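Local coordinates for protein glycerate dehydrogenase (Bacillus sp. 5mfcol3.1, PDB 6P2I) that probably reduces acyclic imino acids to amino acids with NADPH as the hydride donor, within the fold of the D-isomer specific 2-hydroxyacid dehydrogenases, at residues A[194-199]-A[222-227]. Numbering follows the deposited sequence.
Sequences DIISLH and AVLINT. With NAP (NADP nicotinamide-adenine-dinucleotide phosphate), chain C.
Ile196 and Ile225 lie at the middle of a parallel pairing in which residues 195-198 and 223-226 run side by side, their short axes 13° apart. Two backbone bonds centre on Ile196: its N donates to Val223 O, and its O accepts from Ile225 N over 2.7 Å. Val223 N to Asp194 O and Leu198 N to Ile225 O, the latter stretched to 3.2 Å, extend the pattern in both directions. Past the last direct bond, water 1 bridges the two chains: its oxygen donates to Leu198 O (2.6 Å), accepts from Thr227 N and also bonds the buried Ser197 OG.

On the face carrying Ile196, Leu224, Leu198 and Asn226, Ile196 CG2 meets Leu224 CD1 at 3.8 Å. Further along, chi1 of -169° swings Asn226 CG away from its own N and presents the amide's flat face to Leu198 CD1, in one of two leucine conformers, 3.5 Å from Asn226 OD1. Asn226 OD1 accepts from Cys228 N, and ND2 donates to Arg229 O. Without the amide, as with an alanine here, Cys228 N and Arg229 O would probably lose their partner, and Leu198 CD1 the surface it packs on. On the face of Ile195 and Val223, Ser197 OG touches Ile225 CB at 3.8 Å.

Such pairing illustrates the beta-alpha-beta crossover of a Rossmann-type domain, here with helix 212-215 in the connection; strand 144-148 flanks residues 195-198 on the other edge. As in related folds, the cofactor sits at the strands' carboxyl ends. There Thr227 O accepts a nearly straight bond (167°) from carboxamide N7N of the NADP at 2.8 Å, and water 2 joins His199 ND1, Thr227 OG1 and O4D of the nicotinamide ribose. The imidazole reaches back beside the end of strand 195-198, where NE2 donates a weak bond to Ser197 OG; Val106 and Ile153 pack against it.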
loop_
_atom_site.group_PDB
_atom_site.type_symbol
_atom_site.label_atom_id
_atom_site.label_comp_id
_atom_site.label_asym_id
_atom_site.label_seq_id
_atom_site.Cartn_x
_atom_site.Cartn_y
_atom_site.Cartn_z
ATOM N N ASP A 194 14.831 5.846 5.765
ATOM C CA ASP A 194 14.409 5.702 4.379
ATOM C C ASP A 194 12.983 6.179 4.197
ATOM O O ASP A 194 12.622 6.686 3.124
ATOM C CB ASP A 194 14.549 4.244 3.964
ATOM C CG ASP A 194 15.963 3.763 4.103
ATOM O OD1 ASP A 194 16.833 4.377 3.456
ATOM O OD2 ASP A 194 16.229 2.794 4.859
ATOM N N ILE A 195 12.170 6.007 5.234
ATOM C CA ILE A 195 10.774 6.412 5.254
ATOM C C ILE A 195 10.555 7.189 6.544
ATOM O O ILE A 195 11.000 6.756 7.613
ATOM C CB ILE A 195 9.836 5.190 5.183
ATOM C CG1 ILE A 195 10.104 4.386 3.898
ATOM C CG2 ILE A 195 8.379 5.628 5.274
ATOM C CD1 ILE A 195 10.067 2.876 4.075
ATOM N N ILE A 196 9.913 8.350 6.446
ATOM C CA ILE A 196 9.618 9.173 7.611
ATOM C C ILE A 196 8.114 9.338 7.674
ATOM O O ILE A 196 7.487 9.665 6.661
ATOM C CB ILE A 196 10.306 10.548 7.534
ATOM C CG1 ILE A 196 11.822 10.388 7.501
ATOM C CG2 ILE A 196 9.856 11.442 8.704
ATOM C CD1 ILE A 196 12.571 11.574 6.919
ATOM N N SER A 197 7.530 9.105 8.850
ATOM C CA SER A 197 6.085 9.255 9.027
ATOM C C SER A 197 5.793 10.051 10.291
ATOM O O SER A 197 6.349 9.759 11.356
ATOM C CB SER A 197 5.393 7.884 9.086
ATOM O OG SER A 197 3.990 8.010 8.992
ATOM N N LEU A 198 4.904 11.045 10.178
ATOM C CA LEU A 198 4.555 11.914 11.297
ATOM C C LEU A 198 3.337 11.370 12.038
ATOM O O LEU A 198 2.331 11.014 11.414
ATOM C CB LEU A 198 4.270 13.339 10.806
ATOM C CG LEU A 198 5.504 14.165 10.430
ATOM C CD1 LEU A 198 5.170 15.207 9.365
ATOM C CD2 LEU A 198 6.088 14.839 11.667
ATOM N N HIS A 199 3.424 11.329 13.372
ATOM C CA HIS A 199 2.343 10.844 14.224
ATOM C C HIS A 199 2.331 11.651 15.517
ATOM O O HIS A 199 2.456 11.127 16.616
ATOM C CB HIS A 199 2.497 9.346 14.463
ATOM C CG HIS A 199 2.425 8.563 13.198
ATOM N ND1 HIS A 199 1.252 8.420 12.487
ATOM C CD2 HIS A 199 3.389 7.952 12.468
ATOM C CE1 HIS A 199 1.490 7.719 11.394
ATOM N NE2 HIS A 199 2.777 7.424 11.356
ATOM N N ALA A 222 14.400 9.191 -0.054
ATOM C CA ALA A 222 13.493 9.098 1.082
ATOM C C ALA A 222 12.045 9.291 0.648
ATOM O O ALA A 222 11.756 9.945 -0.356
ATOM C CB ALA A 222 13.850 10.148 2.137
ATOM N N VAL A 223 11.128 8.705 1.422
ATOM C CA VAL A 223 9.693 8.931 1.276
ATOM C C VAL A 223 9.178 9.514 2.579
ATOM O O VAL A 223 9.447 8.973 3.660
ATOM C CB VAL A 223 8.925 7.642 0.926
ATOM C CG1 VAL A 223 7.419 7.893 1.009
ATOM C CG2 VAL A 223 9.316 7.154 -0.473
ATOM N N LEU A 224 8.442 10.614 2.475
ATOM C CA LEU A 224 7.863 11.293 3.622
ATOM C C LEU A 224 6.356 11.076 3.614
ATOM O O LEU A 224 5.702 11.298 2.590
ATOM C CB LEU A 224 8.191 12.783 3.576
ATOM C CG LEU A 224 7.535 13.672 4.627
ATOM C CD1 LEU A 224 7.947 13.250 6.020
ATOM C CD2 LEU A 224 7.894 15.141 4.356
ATOM N N ILE A 225 5.817 10.617 4.741
ATOM C CA ILE A 225 4.385 10.371 4.905
ATOM C C ILE A 225 3.860 11.315 5.979
ATOM O O ILE A 225 4.436 11.395 7.067
ATOM C CB ILE A 225 4.096 8.905 5.289
ATOM C CG1 ILE A 225 4.731 7.923 4.284
ATOM C CG2 ILE A 225 2.588 8.685 5.430
ATOM C CD1 ILE A 225 4.161 8.044 2.869
ATOM N N ASN A 226 2.764 12.025 5.687
ATOM C CA ASN A 226 2.129 12.862 6.701
ATOM C C ASN A 226 0.633 12.563 6.763
ATOM O O ASN A 226 -0.136 13.009 5.906
ATOM C CB ASN A 226 2.380 14.344 6.445
ATOM C CG ASN A 226 1.967 15.189 7.627
ATOM O OD1 ASN A 226 1.788 14.662 8.728
ATOM N ND2 ASN A 226 1.781 16.491 7.410
ATOM N N THR A 227 0.224 11.809 7.783
ATOM C CA THR A 227 -1.184 11.671 8.128
ATOM C C THR A 227 -1.600 12.647 9.219
ATOM O O THR A 227 -2.694 12.506 9.770
ATOM C CB THR A 227 -1.507 10.244 8.576
ATOM O OG1 THR A 227 -0.662 9.874 9.676
ATOM C CG2 THR A 227 -1.260 9.242 7.451
HETATM P PA NAP C . -0.720 10.236 20.872
HETATM O O1A NAP C . -0.987 11.405 21.798
HETATM O O2A NAP C . -1.039 8.843 21.327
HETATM O O5B NAP C . 0.830 10.272 20.485
HETATM C C5B NAP C . 1.493 11.499 20.196
HETATM C C4B NAP C . 2.982 11.194 20.090
HETATM O O4B NAP C . 3.642 12.402 19.705
HETATM C C3B NAP C . 3.588 10.775 21.433
HETATM O O3B NAP C . 4.708 9.900 21.191
HETATM C C2B NAP C . 4.119 12.070 21.997
HETATM O O2B NAP C . 5.187 11.881 22.912
HETATM C C1B NAP C . 4.617 12.702 20.710
HETATM N N9A NAP C . 4.827 14.149 20.872
HETATM C C8A NAP C . 3.950 15.048 21.363
HETATM N N7A NAP C . 4.507 16.284 21.382
HETATM C C5A NAP C . 5.763 16.158 20.914
HETATM C C6A NAP C . 6.900 17.066 20.666
HETATM N N6A NAP C . 6.798 18.388 20.941
HETATM N N1A NAP C . 8.027 16.528 20.157
HETATM C C2A NAP C . 8.144 15.211 19.876
HETATM N N3A NAP C . 7.157 14.317 20.071
HETATM C C4A NAP C . 5.967 14.745 20.582
HETATM O O3 NAP C . -1.437 10.631 19.480
HETATM P PN NAP C . -1.988 9.636 18.344
HETATM O O1N NAP C . -3.273 8.989 18.799
HETATM O O2N NAP C . -0.869 8.737 17.868
HETATM O O5D NAP C . -2.369 10.702 17.205
HETATM C C5D NAP C . -1.358 11.547 16.644
HETATM C C4D NAP C . -1.976 12.540 15.668
HETATM O O4D NAP C . -2.516 11.831 14.557
HETATM C C3D NAP C . -3.175 13.303 16.213
HETATM O O3D NAP C . -2.795 14.430 17.016
HETATM C C2D NAP C . -3.908 13.697 14.940
HETATM O O2D NAP C . -3.523 15.024 14.558
HETATM C C1D NAP C . -3.451 12.674 13.897
HETATM N N1N NAP C . -4.593 11.894 13.403
HETATM C C2N NAP C . -4.851 11.866 12.084
HETATM C C3N NAP C . -5.935 11.153 11.579
HETATM C C7N NAP C . -6.225 11.157 10.098
HETATM O O7N NAP C . -7.327 10.805 9.705
HETATM N N7N NAP C . -5.302 11.600 9.233
HETATM C C4N NAP C . -6.761 10.460 12.469
HETATM C C5N NAP C . -6.480 10.511 13.837
HETATM C C6N NAP C . -5.377 11.236 14.274
HETATM P P2B NAP C . 4.967 11.605 24.488
HETATM O O1X NAP C . 4.079 12.734 24.982
HETATM O O2X NAP C . 4.280 10.268 24.566
HETATM O O3X NAP C . 6.371 11.578 25.032
HETATM O O HOH W 1 2.001 9.992 8.997
HETATM O O HOH W 2 -1.138 9.974 12.542
#